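Local coordinates for protein TetR family Transcriptional regulator (Streptococcus agalactiae 2603V/R, PDB 3KKC) that probably binds DNA through an N-terminal helix-turn-helix and so regulates transcription, as other members of the TetR family do, at residues 14-19 against 40-45; 116-121 against 139-144; 127-132 against 170-175; 153-156 against 160-163. All blocks are in the same frame, centred on the assembly; numbering follows the deposited sequence.

Contact 1 (14-19 against 40-45); sequences KVAIYN and GLANVG
Ala16 and Ile17 of helix 4-24 meet Ala42 and Val44 at the end of helix 35-42, where the predicted helix-turn-helix of this TetR-type DNA-binding domain makes its turn. The closest backbone approach brings the CA atoms of Ile17 and Ala42 to 5.0 Å, a separation that suits alanine, whose lone methyl fits between two helices this near. The side chains meet through apolar groups alone. Ala42 CB points at the first helix and lies 3.9 Å from both Ile17 CA and Ile17 CG1; the same methyl also comes within 4.4 Å of Ala16 CB, again a pairing of small groups. Asn43, with positive phi, ends helix 35-42, and Gly45 is the N-cap of helix 46-49; between them Val44 points its CB back toward helix 4-24. Buried Ile17 supplies the longer reach: CG1 lies beside its own backbone N (chi1 -56°), which carries the ethyl arm toward the turn while Leu59 and Tyr53 pack around the same side chain. Val44 crosses that arm at about a right angle, with CG1 set between its backbone N and carbonyl carbon. Val44 CG1 thereby touches two successive carbons, Ile17 CG1 at 3.7 Å and Ile17 CD1 at 3.8 Å.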
loop_
_atom_site.group_PDB
_atom_site.type_symbol
_atom_site.label_atom_id
_atom_site.label_comp_id
_atom_site.label_asym_id
_atom_site.label_seq_id
_atom_site.Cartn_x
_atom_site.Cartn_y
_atom_site.Cartn_z
ATOM N N LYS A 14 -20.794 -26.143 11.573
ATOM C CA LYS A 14 -19.474 -25.691 11.141
ATOM C C LYS A 14 -19.666 -24.602 10.090
ATOM O O LYS A 14 -19.024 -23.557 10.127
ATOM C CB LYS A 14 -18.625 -26.851 10.610
ATOM C CG LYS A 14 -17.306 -27.014 11.359
ATOM C CD LYS A 14 -16.402 -28.077 10.733
ATOM C CE LYS A 14 -16.168 -27.836 9.224
ATOM N NZ LYS A 14 -14.777 -27.388 8.805
ATOM N N VAL A 15 -20.592 -24.841 9.174
ATOM C CA VAL A 15 -20.960 -23.856 8.164
ATOM C C VAL A 15 -21.541 -22.574 8.767
ATOM O O VAL A 15 -21.278 -21.494 8.261
ATOM C CB VAL A 15 -21.942 -24.457 7.140
ATOM C CG1 VAL A 15 -22.722 -23.348 6.400
ATOM C CG2 VAL A 15 -21.194 -25.393 6.191
ATOM N N ALA A 16 -22.312 -22.673 9.846
ATOM C CA ALA A 16 -22.894 -21.462 10.441
ATOM C C ALA A 16 -21.813 -20.487 10.891
ATOM O O ALA A 16 -21.919 -19.277 10.672
ATOM C CB ALA A 16 -23.813 -21.787 11.594
ATOM N N ILE A 17 -20.782 -21.030 11.528
ATOM C CA ILE A 17 -19.631 -20.250 11.959
ATOM C C ILE A 17 -18.921 -19.651 10.739
ATOM O O ILE A 17 -18.726 -18.432 10.647
ATOM C CB ILE A 17 -18.655 -21.143 12.752
ATOM C CG1 ILE A 17 -19.393 -21.799 13.928
ATOM C CG2 ILE A 17 -17.403 -20.356 13.183
ATOM C CD1 ILE A 17 -18.655 -22.976 14.509
ATOM N N TYR A 18 -18.551 -20.518 9.800
ATOM C CA TYR A 18 -17.942 -20.092 8.554
ATOM C C TYR A 18 -18.706 -18.891 8.011
ATOM O O TYR A 18 -18.137 -17.820 7.853
ATOM C CB TYR A 18 -17.964 -21.243 7.553
ATOM C CG TYR A 18 -17.089 -21.067 6.324
ATOM C CD1 TYR A 18 -15.782 -21.558 6.307
ATOM C CD2 TYR A 18 -17.574 -20.442 5.175
ATOM C CE1 TYR A 18 -14.976 -21.420 5.207
ATOM C CE2 TYR A 18 -16.764 -20.295 4.052
ATOM C CZ TYR A 18 -15.458 -20.788 4.078
ATOM O OH TYR A 18 -14.630 -20.664 2.976
ATOM N N ASN A 19 -20.002 -19.058 7.751
ATOM C CA ASN A 19 -20.790 -17.983 7.134
ATOM C C ASN A 19 -20.837 -16.724 8.015
ATOM O O ASN A 19 -20.804 -15.600 7.503
ATOM C CB ASN A 19 -22.213 -18.446 6.715
ATOM C CG ASN A 19 -22.214 -19.431 5.513
ATOM O OD1 ASN A 19 -21.259 -19.514 4.715
ATOM N ND2 ASN A 19 -23.309 -20.175 5.388
ATOM N N GLY A 40 -22.201 -14.743 18.345
ATOM C CA GLY A 40 -23.397 -13.917 18.359
ATOM C C GLY A 40 -24.213 -14.006 17.087
ATOM O O GLY A 40 -25.409 -13.695 17.078
ATOM N N LEU A 41 -23.565 -14.430 16.007
ATOM C CA LEU A 41 -24.273 -14.725 14.771
ATOM C C LEU A 41 -24.502 -16.222 14.598
ATOM O O LEU A 41 -25.618 -16.648 14.309
ATOM C CB LEU A 41 -23.526 -14.175 13.558
ATOM C CG LEU A 41 -23.583 -12.666 13.356
ATOM C CD1 LEU A 41 -22.990 -12.319 11.989
ATOM C CD2 LEU A 41 -25.020 -12.178 13.481
ATOM N N ALA A 42 -23.451 -17.020 14.772
ATOM C CA ALA A 42 -23.546 -18.467 14.564
ATOM C C ALA A 42 -24.567 -19.138 15.497
ATOM O O ALA A 42 -25.152 -20.180 15.159
ATOM C CB ALA A 42 -22.174 -19.122 14.705
ATOM N N ASN A 43 -24.771 -18.536 16.670
ATOM C CA ASN A 43 -25.713 -19.066 17.638
ATOM C C ASN A 43 -25.200 -20.362 18.216
ATOM O O ASN A 43 -25.953 -21.129 18.817
ATOM C CB ASN A 43 -27.069 -19.296 16.990
ATOM C CG ASN A 43 -27.750 -18.008 16.619
ATOM O OD1 ASN A 43 -27.842 -17.088 17.441
ATOM N ND2 ASN A 43 -28.239 -17.925 15.376
ATOM N N VAL A 44 -23.910 -20.605 18.025
ATOM C CA VAL A 44 -23.273 -21.766 18.616
ATOM C C VAL A 44 -22.307 -21.298 19.699
ATOM O O VAL A 44 -21.566 -20.339 19.504
ATOM C CB VAL A 44 -22.547 -22.618 17.559
ATOM C CG1 VAL A 44 -21.326 -21.885 17.032
ATOM C CG2 VAL A 44 -22.166 -23.973 18.140
ATOM N N GLY A 45 -22.327 -21.974 20.841
ATOM C CA GLY A 45 -21.573 -21.538 22.001
ATOM C C GLY A 45 -20.065 -21.641 21.886
ATOM O O GLY A 45 -19.536 -22.273 20.975
#

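Contact 2 (116-121 against 139-144); sequences ELEHDV and FLKQFL
A single surface salt bridge, Glu118 to Lys141, spans helices 107-129 and 137-157 in the helical C-terminal domain, the part that in TetR-type regulators carries dimerisation and, as a rule, effector binding. The helices stand well apart here: even the nearest CA atoms, those of Glu118 and Lys141, are 8.5 Å from each other, a gap that the long side chains of a glutamate and a lysine can span. Lys141 does most of the reaching. Its CG is anti to the backbone N (chi1 -167°) and the chain stays extended to its end, which brings NZ to 3.1 Å from Glu118 OE1 in a charged hydrogen bond. Glu118 comes across the lysine at about a right angle, and the two chains also meet just behind their charged groups, with Glu118 CG 4.0 Å from Lys141 CE. The ammonium does not lie in the plane of the carboxylate but meets OE1 from above, 66° out of it. Tyr122 packs on Lys141 and Leu145 on Glu118. On another side of helix 137-157, Phe139 and Phe143 face the second subunit. Since one bond, made well out of the carboxylate plane at a partly exposed site, joins the pair, the bridge probably adds modest electrostatic attraction between the helices; Arg114, a long and weak ion pair of Glu118 OE2, may share in balancing the acid.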
loop_
_atom_site.group_PDB
_atom_site.type_symbol
_atom_site.label_atom_id
_atom_site.label_comp_id
_atom_site.label_asym_id
_atom_site.label_seq_id
_atom_site.Cartn_x
_atom_site.Cartn_y
_atom_site.Cartn_z
ATOM N N GLU A 116 -0.394 -15.652 -4.722
ATOM C CA GLU A 116 -1.130 -16.418 -5.726
ATOM C C GLU A 116 -0.975 -15.769 -7.102
ATOM O O GLU A 116 -0.683 -16.448 -8.090
ATOM C CB GLU A 116 -2.603 -16.578 -5.336
ATOM C CG GLU A 116 -2.806 -17.372 -4.046
ATOM C CD GLU A 116 -2.470 -18.855 -4.194
ATOM O OE1 GLU A 116 -2.819 -19.446 -5.250
ATOM O OE2 GLU A 116 -1.873 -19.429 -3.248
ATOM N N LEU A 117 -1.158 -14.450 -7.149
ATOM C CA LEU A 117 -0.828 -13.651 -8.324
ATOM C C LEU A 117 0.548 -13.987 -8.889
ATOM O O LEU A 117 0.699 -14.126 -10.087
ATOM C CB LEU A 117 -0.922 -12.165 -7.999
ATOM C CG LEU A 117 -2.329 -11.641 -7.680
ATOM C CD1 LEU A 117 -2.274 -10.204 -7.145
ATOM C CD2 LEU A 117 -3.216 -11.723 -8.913
ATOM N N GLU A 118 1.541 -14.163 -8.034
ATOM C CA GLU A 118 2.877 -14.516 -8.503
ATOM C C GLU A 118 2.937 -15.867 -9.193
ATOM O O GLU A 118 3.791 -16.094 -10.043
ATOM C CB GLU A 118 3.889 -14.548 -7.353
ATOM C CG GLU A 118 4.438 -13.222 -6.933
ATOM C CD GLU A 118 5.674 -13.369 -6.048
ATOM O OE1 GLU A 118 6.459 -14.323 -6.275
ATOM O OE2 GLU A 118 5.862 -12.530 -5.131
ATOM N N HIS A 119 2.068 -16.783 -8.805
ATOM C CA HIS A 119 2.172 -18.157 -9.283
ATOM C C HIS A 119 1.254 -18.410 -10.475
ATOM O O HIS A 119 1.570 -19.200 -11.375
ATOM C CB HIS A 119 1.835 -19.114 -8.142
ATOM C CG HIS A 119 1.962 -20.562 -8.499
ATOM N ND1 HIS A 119 3.179 -21.209 -8.564
ATOM C CD2 HIS A 119 1.022 -21.499 -8.777
ATOM C CE1 HIS A 119 2.987 -22.478 -8.877
ATOM N NE2 HIS A 119 1.686 -22.679 -9.014
ATOM N N ASP A 120 0.116 -17.732 -10.501
ATOM C CA ASP A 120 -0.904 -18.093 -11.474
ATOM C C ASP A 120 -1.289 -16.951 -12.396
ATOM O O ASP A 120 -1.860 -17.174 -13.456
ATOM C CB ASP A 120 -2.127 -18.693 -10.764
ATOM C CG ASP A 120 -1.834 -20.076 -10.139
ATOM O OD1 ASP A 120 -1.173 -20.925 -10.787
ATOM O OD2 ASP A 120 -2.271 -20.321 -8.993
ATOM N N VAL A 121 -0.953 -15.725 -12.023
ATOM C CA VAL A 121 -1.232 -14.598 -12.902
ATOM C C VAL A 121 0.020 -13.999 -13.578
ATOM O O VAL A 121 0.015 -13.692 -14.777
ATOM C CB VAL A 121 -2.030 -13.528 -12.169
ATOM C CG1 VAL A 121 -2.007 -12.183 -12.932
ATOM C CG2 VAL A 121 -3.461 -14.040 -11.945
ATOM N N PHE A 139 12.242 -5.733 -12.234
ATOM C CA PHE A 139 11.521 -4.481 -12.246
ATOM C C PHE A 139 10.198 -4.744 -12.905
ATOM O O PHE A 139 9.166 -4.189 -12.528
ATOM C CB PHE A 139 12.279 -3.444 -13.062
ATOM C CG PHE A 139 11.662 -2.076 -13.024
ATOM C CD1 PHE A 139 12.100 -1.135 -12.115
ATOM C CD2 PHE A 139 10.645 -1.742 -13.885
ATOM C CE1 PHE A 139 11.536 0.108 -12.080
ATOM C CE2 PHE A 139 10.081 -0.496 -13.855
ATOM C CZ PHE A 139 10.523 0.428 -12.955
ATOM N N LEU A 140 10.242 -5.598 -13.917
ATOM C CA LEU A 140 9.038 -6.048 -14.579
ATOM C C LEU A 140 8.122 -6.732 -13.550
ATOM O O LEU A 140 6.958 -6.345 -13.376
ATOM C CB LEU A 140 9.391 -6.992 -15.729
ATOM C CG LEU A 140 8.882 -6.592 -17.116
ATOM C CD1 LEU A 140 8.735 -5.079 -17.255
ATOM C CD2 LEU A 140 9.828 -7.132 -18.174
ATOM N N LYS A 141 8.647 -7.729 -12.846
ATOM C CA LYS A 141 7.800 -8.477 -11.949
ATOM C C LYS A 141 7.101 -7.496 -11.027
ATOM O O LYS A 141 5.865 -7.499 -10.953
ATOM C CB LYS A 141 8.586 -9.511 -11.159
ATOM C CG LYS A 141 7.667 -10.498 -10.466
ATOM C CD LYS A 141 8.445 -11.483 -9.618
ATOM C CE LYS A 141 7.594 -12.692 -9.311
ATOM N NZ LYS A 141 8.397 -13.718 -8.592
ATOM N N GLN A 142 7.895 -6.634 -10.373
ATOM C CA GLN A 142 7.395 -5.698 -9.360
ATOM C C GLN A 142 6.411 -4.640 -9.893
ATOM O O GLN A 142 5.397 -4.336 -9.272
ATOM C CB GLN A 142 8.571 -5.021 -8.650
ATOM C CG GLN A 142 8.218 -3.719 -7.915
ATOM C CD GLN A 142 8.212 -2.498 -8.815
ATOM O OE1 GLN A 142 9.041 -2.380 -9.711
ATOM N NE2 GLN A 142 7.269 -1.584 -8.583
ATOM N N PHE A 143 6.694 -4.065 -11.048
ATOM C CA PHE A 143 5.780 -3.064 -11.588
ATOM C C PHE A 143 4.419 -3.667 -11.960
ATOM O O PHE A 143 3.376 -3.025 -11.845
ATOM C CB PHE A 143 6.418 -2.416 -12.805
ATOM C CG PHE A 143 5.660 -1.227 -13.348
ATOM C CD1 PHE A 143 6.075 0.071 -13.061
ATOM C CD2 PHE A 143 4.571 -1.405 -14.198
ATOM C CE1 PHE A 143 5.394 1.177 -13.587
ATOM C CE2 PHE A 143 3.886 -0.315 -14.737
ATOM C CZ PHE A 143 4.292 0.973 -14.433
ATOM N N LEU A 144 4.444 -4.913 -12.416
ATOM C CA LEU A 144 3.269 -5.535 -13.009
ATOM C C LEU A 144 2.305 -6.009 -11.910
ATOM O O LEU A 144 1.111 -5.680 -11.922
ATOM C CB LEU A 144 3.704 -6.718 -13.877
ATOM C CG LEU A 144 3.617 -6.707 -15.401
ATOM C CD1 LEU A 144 3.211 -5.365 -15.937
ATOM C CD2 LEU A 144 4.932 -7.153 -15.974
#

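Contact 3 (127-132 against 170-175)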
loop_
_atom_site.group_PDB
_atom_site.type_symbol
_atom_site.label_atom_id
_atom_site.label_comp_id
_atom_site.label_asym_id
_atom_site.label_seq_id
_atom_site.Cartn_x
_atom_site.Cartn_y
_atom_site.Cartn_z
ATOM N N GLU A 127 4.735 -13.423 -20.244
ATOM C CA GLU A 127 5.052 -14.042 -21.513
ATOM C C GLU A 127 4.135 -13.509 -22.606
ATOM O O GLU A 127 4.501 -13.475 -23.774
ATOM C CB GLU A 127 4.942 -15.569 -21.366
ATOM C CG GLU A 127 4.478 -16.333 -22.604
ATOM C CD GLU A 127 3.833 -17.679 -22.260
ATOM O OE1 GLU A 127 4.393 -18.732 -22.651
ATOM O OE2 GLU A 127 2.763 -17.690 -21.599
ATOM N N GLU A 128 2.963 -13.036 -22.210
ATOM C CA GLU A 128 1.900 -12.801 -23.162
ATOM C C GLU A 128 1.646 -11.324 -23.438
ATOM O O GLU A 128 1.092 -10.984 -24.479
ATOM C CB GLU A 128 0.626 -13.455 -22.652
ATOM C CG GLU A 128 -0.253 -14.013 -23.713
ATOM C CD GLU A 128 -1.164 -15.090 -23.169
ATOM O OE1 GLU A 128 -0.636 -16.151 -22.745
ATOM O OE2 GLU A 128 -2.399 -14.865 -23.168
ATOM N N TYR A 129 2.031 -10.445 -22.519
ATOM C CA TYR A 129 1.728 -9.020 -22.696
ATOM C C TYR A 129 2.956 -8.122 -22.856
ATOM O O TYR A 129 2.857 -6.999 -23.359
ATOM C CB TYR A 129 0.798 -8.519 -21.580
ATOM C CG TYR A 129 -0.582 -9.033 -21.774
ATOM C CD1 TYR A 129 -0.852 -10.375 -21.579
ATOM C CD2 TYR A 129 -1.606 -8.207 -22.209
ATOM C CE1 TYR A 129 -2.095 -10.887 -21.781
ATOM C CE2 TYR A 129 -2.876 -8.715 -22.430
ATOM C CZ TYR A 129 -3.112 -10.065 -22.202
ATOM O OH TYR A 129 -4.352 -10.631 -22.394
ATOM N N ILE A 130 4.107 -8.630 -22.438
ATOM C CA ILE A 130 5.339 -7.869 -22.494
ATOM C C ILE A 130 6.235 -8.459 -23.557
ATOM O O ILE A 130 6.741 -9.567 -23.407
ATOM C CB ILE A 130 6.082 -7.911 -21.158
ATOM C CG1 ILE A 130 5.165 -7.420 -20.032
ATOM C CG2 ILE A 130 7.390 -7.113 -21.241
ATOM C CD1 ILE A 130 4.619 -6.044 -20.263
ATOM N N THR A 131 6.440 -7.710 -24.632
ATOM C CA THR A 131 7.146 -8.240 -25.788
ATOM C C THR A 131 8.624 -7.856 -25.825
ATOM O O THR A 131 9.460 -8.661 -26.240
ATOM C CB THR A 131 6.441 -7.833 -27.092
ATOM O OG1 THR A 131 6.048 -9.017 -27.787
ATOM C CG2 THR A 131 7.363 -6.999 -27.979
ATOM N N LYS A 132 8.934 -6.635 -25.389
ATOM C CA LYS A 132 10.312 -6.130 -25.359
ATOM C C LYS A 132 11.114 -6.838 -24.270
ATOM O O LYS A 132 10.563 -7.579 -23.448
ATOM C CB LYS A 132 10.315 -4.619 -25.104
ATOM C CG LYS A 132 9.395 -3.787 -26.030
ATOM C CD LYS A 132 10.099 -3.412 -27.343
ATOM C CE LYS A 132 9.765 -1.976 -27.823
ATOM N NZ LYS A 132 10.520 -1.560 -29.082
ATOM N N TYR A 170 -8.318 -1.489 -19.922
ATOM C CA TYR A 170 -7.517 -0.314 -19.610
ATOM C C TYR A 170 -6.246 -0.675 -18.845
ATOM O O TYR A 170 -5.242 0.016 -18.935
ATOM C CB TYR A 170 -8.355 0.717 -18.853
ATOM C CG TYR A 170 -9.480 1.251 -19.701
ATOM C CD1 TYR A 170 -9.248 1.629 -21.018
ATOM C CD2 TYR A 170 -10.771 1.371 -19.200
ATOM C CE1 TYR A 170 -10.274 2.118 -21.822
ATOM C CE2 TYR A 170 -11.811 1.862 -19.997
ATOM C CZ TYR A 170 -11.555 2.236 -21.312
ATOM O OH TYR A 170 -12.566 2.728 -22.130
ATOM N N TYR A 171 -6.267 -1.779 -18.123
ATOM C CA TYR A 171 -5.066 -2.188 -17.440
ATOM C C TYR A 171 -4.073 -2.840 -18.402
ATOM O O TYR A 171 -2.877 -2.527 -18.394
ATOM C CB TYR A 171 -5.391 -3.122 -16.271
ATOM C CG TYR A 171 -4.151 -3.779 -15.716
ATOM C CD1 TYR A 171 -3.323 -3.114 -14.829
ATOM C CD2 TYR A 171 -3.781 -5.049 -16.129
ATOM C CE1 TYR A 171 -2.164 -3.710 -14.345
ATOM C CE2 TYR A 171 -2.638 -5.649 -15.649
ATOM C CZ TYR A 171 -1.834 -4.982 -14.758
ATOM O OH TYR A 171 -0.700 -5.614 -14.298
ATOM N N LEU A 172 -4.572 -3.754 -19.224
ATOM C CA LEU A 172 -3.730 -4.489 -20.159
ATOM C C LEU A 172 -3.085 -3.559 -21.196
ATOM O O LEU A 172 -1.931 -3.752 -21.586
ATOM C CB LEU A 172 -4.550 -5.577 -20.844
ATOM C CG LEU A 172 -4.279 -7.044 -20.476
ATOM C CD1 LEU A 172 -3.372 -7.257 -19.230
ATOM C CD2 LEU A 172 -5.590 -7.829 -20.346
ATOM N N THR A 173 -3.822 -2.542 -21.636
ATOM C CA THR A 173 -3.252 -1.600 -22.589
ATOM C C THR A 173 -2.201 -0.735 -21.883
ATOM O O THR A 173 -1.161 -0.401 -22.462
ATOM C CB THR A 173 -4.332 -0.736 -23.302
ATOM O OG1 THR A 173 -5.089 -0.014 -22.329
ATOM C CG2 THR A 173 -5.288 -1.616 -24.123
HETATM N N MSE A 174 -2.454 -0.401 -20.617
HETATM C CA MSE A 174 -1.508 0.403 -19.840
HETATM C C MSE A 174 -0.167 -0.277 -19.642
HETATM O O MSE A 174 0.858 0.395 -19.584
HETATM C CB MSE A 174 -2.084 0.798 -18.489
HETATM C CG MSE A 174 -2.860 2.090 -18.516
HETATM SE SE MSE A 174 -1.879 3.459 -19.479
HETATM C CE MSE A 174 -0.373 3.694 -18.241
ATOM N N VAL A 175 -0.175 -1.603 -19.552
ATOM C CA VAL A 175 1.045 -2.344 -19.245
ATOM C C VAL A 175 1.718 -3.009 -20.439
ATOM O O VAL A 175 2.923 -3.229 -20.421
ATOM C CB VAL A 175 0.783 -3.419 -18.192
ATOM C CG1 VAL A 175 0.301 -2.773 -16.910
ATOM C CG2 VAL A 175 -0.232 -4.412 -18.701
#
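The backbones of Tyr129 and Leu172 come to 7.5 Å between CA atoms where helix 107-129 ends and the C-terminal helix 164-175 passes it, and both residues direct their side chains into the gap. This is helix-to-helix packing in the C-terminal domain of a TetR-type regulator, beside the surface on which the two subunits join: Val175 also packs against Phe143 of the second subunit. Tyr129 and Leu172 carry most of the contact. With CG beside its backbone N (chi1 -73°), Tyr129 presents the flat of its ring to the leucine. As modelled, Leu172 CD1 lies over that face in a CH-pi contact, 3.9 Å from the ring centroid and 28° off the normal, but the ring sits too near the branch point of the leucine, so these details are doubtful. A branched apolar side chain nevertheless suits a place over the face of an aromatic ring. Leu125 packs on Leu172 from the same helix that bears the tyrosine.

Ile130, the first residue to leave helical geometry, continues the apolar surface into the loop. It is buried, with Leu140 and Leu144 of helix 137-157 packed against it, and backbone hydrogen bonding of Tyr129 with Arg177 helps hold the chain terminus alongside. A branched aliphatic residue fills such a junction well, and its delta methyl finishes over the end of the last helix, Ile130 CD1 lying 3.3 Å from Val175 O.

Contact 4 (153-156 against 160-163); sequences KWWL and QKMT
The turn linking helix 137-157 to helix 164-175 folds back on the helix it has just left, and Trp155 is the residue on which Lys161 and Met162 settle. The anchor is a hydrogen bond from Trp155 NE1 to Met162 O, 2.9 Å long and bent to 146° at the hydrogen. The carbonyl oxygen lies at the edge of the indole, near its plane, where the N-H points. Tryptophan suits a place that is buried but borders a loop: its one donor serves a backbone carbonyl while its broad surface takes apolar neighbours. CG anti to the backbone N (chi1 177°) swings the ring toward the turn.

Lys161 then curls over the same indole. Its CB is 3.3 Å from Trp155 NE1, and a bend at chi3 brings the ammonium above the six-membered ring, NZ standing 4.7 Å from the centroid and only 9° off the normal, a cation-pi contact. The methylenes leading there pack tightly on the helix backbone at Trp155, and NZ ends 3.4 Å from Leu156 CD2. Met162, a selenomethionine in this crystal, sends its flexible chain the other way: CG packs 3.9 Å from Trp155 CD1, and CE reaches the edge of the Trp154 ring, 4.1 Å from CH2.

Beyond the turn, Thr163 caps helix 164-175 through a bond from its OG1 to Asp166 N. Val164 and Leu167 of that helix pack on Trp155, Leu88 and Glu92 of helix 80-93 also touch its indole, helix 98-103 covers Leu156, and Gln142 of the second subunit packs on Trp154.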
loop_
_atom_site.group_PDB
_atom_site.type_symbol
_atom_site.label_atom_id
_atom_site.label_comp_id
_atom_site.label_asym_id
_atom_site.label_seq_id
_atom_site.Cartn_x
_atom_site.Cartn_y
_atom_site.Cartn_z
ATOM N N LYS A 153 -7.560 -2.360 -6.172
ATOM C CA LYS A 153 -8.008 -1.611 -4.988
ATOM C C LYS A 153 -8.719 -0.328 -5.373
ATOM O O LYS A 153 -9.747 0.017 -4.806
ATOM C CB LYS A 153 -6.841 -1.259 -4.043
ATOM C CG LYS A 153 -6.404 -2.373 -3.114
ATOM C CD LYS A 153 -4.960 -2.173 -2.692
ATOM C CE LYS A 153 -4.821 -1.889 -1.189
ATOM N NZ LYS A 153 -3.971 -0.684 -0.936
ATOM N N TRP A 154 -8.146 0.403 -6.319
ATOM C CA TRP A 154 -8.686 1.708 -6.678
ATOM C C TRP A 154 -10.126 1.535 -7.223
ATOM O O TRP A 154 -11.052 2.281 -6.867
ATOM C CB TRP A 154 -7.740 2.409 -7.680
ATOM C CG TRP A 154 -8.397 3.511 -8.424
ATOM C CD1 TRP A 154 -8.506 4.811 -8.031
ATOM C CD2 TRP A 154 -9.091 3.407 -9.691
ATOM N NE1 TRP A 154 -9.220 5.532 -8.976
ATOM C CE2 TRP A 154 -9.593 4.694 -10.000
ATOM C CE3 TRP A 154 -9.335 2.359 -10.581
ATOM C CZ2 TRP A 154 -10.332 4.966 -11.190
ATOM C CZ3 TRP A 154 -10.088 2.629 -11.785
ATOM C CH2 TRP A 154 -10.568 3.924 -12.061
ATOM N N TRP A 155 -10.291 0.522 -8.067
ATOM C CA TRP A 155 -11.557 0.208 -8.712
ATOM C C TRP A 155 -12.621 -0.146 -7.663
ATOM O O TRP A 155 -13.769 0.291 -7.749
ATOM C CB TRP A 155 -11.319 -0.950 -9.687
ATOM C CG TRP A 155 -12.525 -1.480 -10.423
ATOM C CD1 TRP A 155 -13.392 -0.773 -11.209
ATOM C CD2 TRP A 155 -12.962 -2.848 -10.476
ATOM N NE1 TRP A 155 -14.343 -1.610 -11.723
ATOM C CE2 TRP A 155 -14.102 -2.888 -11.293
ATOM C CE3 TRP A 155 -12.497 -4.041 -9.904
ATOM C CZ2 TRP A 155 -14.789 -4.076 -11.560
ATOM C CZ3 TRP A 155 -13.176 -5.217 -10.171
ATOM C CH2 TRP A 155 -14.310 -5.226 -10.991
ATOM N N LEU A 156 -12.222 -0.914 -6.657
ATOM C CA LEU A 156 -13.130 -1.306 -5.586
ATOM C C LEU A 156 -13.577 -0.124 -4.697
ATOM O O LEU A 156 -14.671 -0.162 -4.117
ATOM C CB LEU A 156 -12.512 -2.447 -4.753
ATOM C CG LEU A 156 -12.305 -3.774 -5.507
ATOM C CD1 LEU A 156 -11.425 -4.746 -4.751
ATOM C CD2 LEU A 156 -13.632 -4.461 -5.838
ATOM N N GLN A 160 -18.762 4.486 -8.736
ATOM C CA GLN A 160 -19.198 4.160 -10.087
ATOM C C GLN A 160 -18.060 3.451 -10.789
ATOM O O GLN A 160 -17.131 4.091 -11.271
ATOM C CB GLN A 160 -19.584 5.420 -10.851
ATOM C CG GLN A 160 -20.594 6.317 -10.133
ATOM C CD GLN A 160 -21.854 5.583 -9.722
ATOM O OE1 GLN A 160 -22.610 6.056 -8.873
ATOM N NE2 GLN A 160 -22.087 4.419 -10.323
ATOM N N LYS A 161 -18.122 2.124 -10.825
ATOM C CA LYS A 161 -17.004 1.321 -11.312
ATOM C C LYS A 161 -17.235 0.810 -12.725
ATOM O O LYS A 161 -18.345 0.411 -13.079
ATOM C CB LYS A 161 -16.731 0.150 -10.367
ATOM C CG LYS A 161 -17.823 -0.053 -9.345
ATOM C CD LYS A 161 -17.633 -1.353 -8.591
ATOM C CE LYS A 161 -16.476 -1.265 -7.623
ATOM N NZ LYS A 161 -16.153 -2.612 -7.084
HETATM N N MSE A 162 -16.181 0.837 -13.532
HETATM C CA MSE A 162 -16.257 0.304 -14.881
HETATM C C MSE A 162 -16.546 -1.207 -14.868
HETATM O O MSE A 162 -16.360 -1.878 -13.850
HETATM C CB MSE A 162 -14.982 0.641 -15.662
HETATM C CG MSE A 162 -13.707 0.596 -14.843
HETATM SE SE MSE A 162 -12.160 1.373 -15.748
HETATM C CE MSE A 162 -12.638 3.255 -15.576
ATOM N N THR A 163 -17.035 -1.727 -15.989
ATOM C CA THR A 163 -17.326 -3.148 -16.085
ATOM C C THR A 163 -16.011 -3.867 -15.928
ATOM O O THR A 163 -14.969 -3.316 -16.271
ATOM C CB THR A 163 -17.925 -3.508 -17.454
ATOM O OG1 THR A 163 -16.906 -3.395 -18.460
ATOM C CG2 THR A 163 -19.087 -2.573 -17.792
#

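How the contacts relate
Starting from the N terminus, contact 1 closes a short loop within the DNA-binding domain, tying helix 4-24 to the turn after helix 35-42; its centre is about 32 Å or more from the centres of the others. The remaining three lie in the C-terminal domain. Contact 2 joins helix 107-129 to helix 137-157, and contact 3 joins the end of helix 107-129 to helix 164-175, so their segments alternate along the chain and their loops cross. They touch through Leu140, which packs on Ile130, and Leu144, whose O receives the Tyr171 hydroxyl. Contact 4, the short connection between the last two helices, nests within the loop of contact 3 and meets it where Met162 packs on Tyr170.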